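Local coordinates for protein putative esterase (Sulfolobus solfataricus P2, PDB 2RAU) that is probably a lipase or esterase of the alpha/beta-hydrolase superfamily and binds calcium ions, at residues A[236-239]-A[240-244]. Numbering follows the deposited sequence.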
ATOM      1  N   LYS A 236     -13.020  -3.741 -27.921  1.00 27.54           N
ATOM      2  CA  LYS A 236     -12.376  -3.336 -29.155  1.00 29.39           C
ATOM      3  C   LYS A 236     -10.862  -3.366 -29.041  1.00 28.81           C
ATOM      4  O   LYS A 236     -10.184  -3.482 -30.047  1.00 31.20           O
ATOM      5  CB  LYS A 236     -12.815  -1.901 -29.524  1.00 29.36           C
ATOM      6  CG  LYS A 236     -12.454  -1.412 -30.929  1.00 47.42           C
ATOM      7  CD  LYS A 236     -13.413  -1.982 -32.026  1.00 56.34           C
ATOM      8  CE  LYS A 236     -14.822  -1.381 -31.889  1.00 65.28           C
ATOM      9  NZ  LYS A 236     -15.832  -1.674 -32.960  1.00 55.17           N
ATOM     10  N   SER A 237     -10.301  -3.198 -27.840  1.00 26.05           N
ATOM     11  CA  SER A 237      -8.857  -3.180 -27.711  1.00 24.78           C
ATOM     12  C   SER A 237      -8.417  -3.746 -26.385  1.00 26.13           C
ATOM     13  O   SER A 237      -9.206  -3.861 -25.469  1.00 25.85           O
ATOM     14  CB  SER A 237      -8.337  -1.754 -27.770  1.00 24.34           C
ATOM     15  OG  SER A 237      -8.654  -0.989 -26.616  1.00 24.51           O
ATOM     16  N   ILE A 238      -7.133  -4.075 -26.302  1.00 25.01           N
ATOM     17  CA  ILE A 238      -6.565  -4.571 -25.059  1.00 25.81           C
ATOM     18  C   ILE A 238      -6.690  -3.563 -23.917  1.00 23.60           C
ATOM     19  O   ILE A 238      -6.956  -3.919 -22.747  1.00 24.59           O
ATOM     20  CB  ILE A 238      -5.100  -5.054 -25.295  1.00 25.66           C
ATOM     21  CG1 ILE A 238      -4.612  -5.893 -24.100  1.00 28.23           C
ATOM     22  CG2 ILE A 238      -4.132  -3.905 -25.677  1.00 21.73           C
ATOM     23  CD1 ILE A 238      -3.294  -6.660 -24.387  1.00 28.24           C
ATOM     24  N   SER A 239      -6.455  -2.300 -24.221  1.00 24.89           N
ATOM     25  CA  SER A 239      -6.545  -1.294 -23.172  1.00 22.78           C
ATOM     26  C   SER A 239      -7.951  -1.130 -22.677  1.00 23.79           C
ATOM     27  O   SER A 239      -8.147  -0.890 -21.501  1.00 24.56           O
ATOM     28  CB  SER A 239      -5.923   0.045 -23.571  1.00 26.92           C
ATOM     29  OG  SER A 239      -6.592   0.682 -24.646  1.00 24.42           O
ATOM     30  N   ASP A 240      -8.917  -1.211 -23.583  1.00 24.03           N
ATOM     31  CA  ASP A 240     -10.332  -1.166 -23.236  1.00 23.73           C
ATOM     32  C   ASP A 240     -10.714  -2.286 -22.250  1.00 22.64           C
ATOM     33  O   ASP A 240     -11.438  -2.060 -21.267  1.00 23.71           O
ATOM     34  CB  ASP A 240     -11.195  -1.328 -24.489  1.00 23.49           C
ATOM     35  CG  ASP A 240     -11.170  -0.122 -25.436  1.00 28.50           C
ATOM     36  OD1 ASP A 240     -10.513   0.916 -25.150  1.00 27.65           O
ATOM     37  OD2 ASP A 240     -11.839  -0.250 -26.494  1.00 28.68           O
ATOM     38  N   PHE A 241     -10.233  -3.489 -22.561  1.00 26.51           N
ATOM     39  CA  PHE A 241     -10.448  -4.698 -21.762  1.00 24.61           C
ATOM     40  C   PHE A 241      -9.863  -4.549 -20.368  1.00 21.98           C
ATOM     41  O   PHE A 241     -10.569  -4.762 -19.352  1.00 23.19           O
ATOM     42  CB  PHE A 241      -9.869  -5.879 -22.526  1.00 25.01           C
ATOM     43  CG  PHE A 241      -9.556  -7.073 -21.685  1.00 25.51           C
ATOM     44  CD1 PHE A 241     -10.563  -7.845 -21.141  1.00 32.34           C
ATOM     45  CD2 PHE A 241      -8.237  -7.460 -21.476  1.00 26.96           C
ATOM     46  CE1 PHE A 241     -10.254  -8.986 -20.418  1.00 35.89           C
ATOM     47  CE2 PHE A 241      -7.937  -8.580 -20.740  1.00 28.02           C
ATOM     48  CZ  PHE A 241      -8.937  -9.338 -20.218  1.00 30.06           C
ATOM     49  N   LEU A 242      -8.617  -4.077 -20.279  1.00 22.38           N
ATOM     50  CA  LEU A 242      -7.932  -3.966 -19.002  1.00 21.30           C
ATOM     51  C   LEU A 242      -8.558  -2.887 -18.155  1.00 24.47           C
ATOM     52  O   LEU A 242      -8.815  -3.097 -16.971  1.00 27.50           O
ATOM     53  CB  LEU A 242      -6.439  -3.683 -19.158  1.00 23.97           C
ATOM     54  CG  LEU A 242      -5.654  -4.855 -19.781  1.00 24.57           C
ATOM     55  CD1 LEU A 242      -4.272  -4.367 -20.113  1.00 24.40           C
ATOM     56  CD2 LEU A 242      -5.697  -6.090 -18.840  1.00 24.75           C
HETATM   57  N   MSE A 243      -8.855  -1.735 -18.752  1.00 23.86           N
HETATM   58  CA  MSE A 243      -9.509  -0.649 -17.989  1.00 22.18           C
HETATM   59  C   MSE A 243     -10.917  -1.036 -17.549  1.00 24.62           C
HETATM   60  O   MSE A 243     -11.330  -0.708 -16.433  1.00 23.60           O
HETATM   61  CB  MSE A 243      -9.516   0.651 -18.777  1.00 24.38           C
HETATM   62  CG  MSE A 243      -8.117   1.281 -18.896  1.00 28.51           C
HETATM   63 SE   MSE A 243      -7.297   1.895 -17.268  0.75 27.13          SE
HETATM   64  CE  MSE A 243      -8.314   3.494 -16.982  1.00 30.08           C
ATOM     65  N   ASP A 244     -11.662  -1.728 -18.411  1.00 25.50           N
ATOM     66  CA  ASP A 244     -12.983  -2.174 -17.994  1.00 25.13           C
ATOM     67  C   ASP A 244     -12.894  -3.264 -16.892  1.00 26.63           C
ATOM     68  O   ASP A 244     -13.817  -3.368 -16.055  1.00 23.32           O
ATOM     69  CB  ASP A 244     -13.901  -2.624 -19.147  1.00 23.16           C
ATOM     70  CG  ASP A 244     -15.348  -2.536 -18.790  1.00 24.76           C
ATOM     71  OD1 ASP A 244     -15.792  -1.412 -18.429  1.00 23.14           O
ATOM     72  OD2 ASP A 244     -16.054  -3.574 -18.923  1.00 24.78           O
TER
HETATM   73  O   HOH W   1     -14.251  -1.614 -26.211  1.00 23.67           O
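The flat face of the D240 carboxylate lies over the hydroxyl of S237, D240 CG 2.9 Å from S237 OG, a face-on approach with neither carboxylate oxygen placed for a hydrogen bond. S237 is the N-cap residue of helix 238-248, and its OG is the capping acceptor: D240 N donates to S237 OG over 3.1 Å at a nearly straight 160°, while S237 O accepts from F241 N in the regular i to i+4 pattern. S237 OG sits between its own backbone N and carbonyl carbon (chi1 71°), which turns it down toward the first turn; it also makes a weak hydrogen bond to P226 O. D240 CG lies beside its own N and anti to the carbonyl carbon (chi1 -71°), folding the acid back toward the helix start. D240 OD2 passes 3.6 Å from K236 CB. A water donates to D240 OD2 over 2.8 Å and accepts from K236 N. With an alanine in place of D240, that water would probably lose the carboxylate it donates to, and the S237 hydroxyl the flat group over it. Further along, I238 CG1 meets L242 CD1 at 4.3 Å, both side chains packing on helix 218-224, while S239 OG bonds to P226 O. The S237 hydroxyl thus caps an N-H of the first turn, and the acid above it probably gains from the helix dipole, its negative charge lying near the positive N-terminal end.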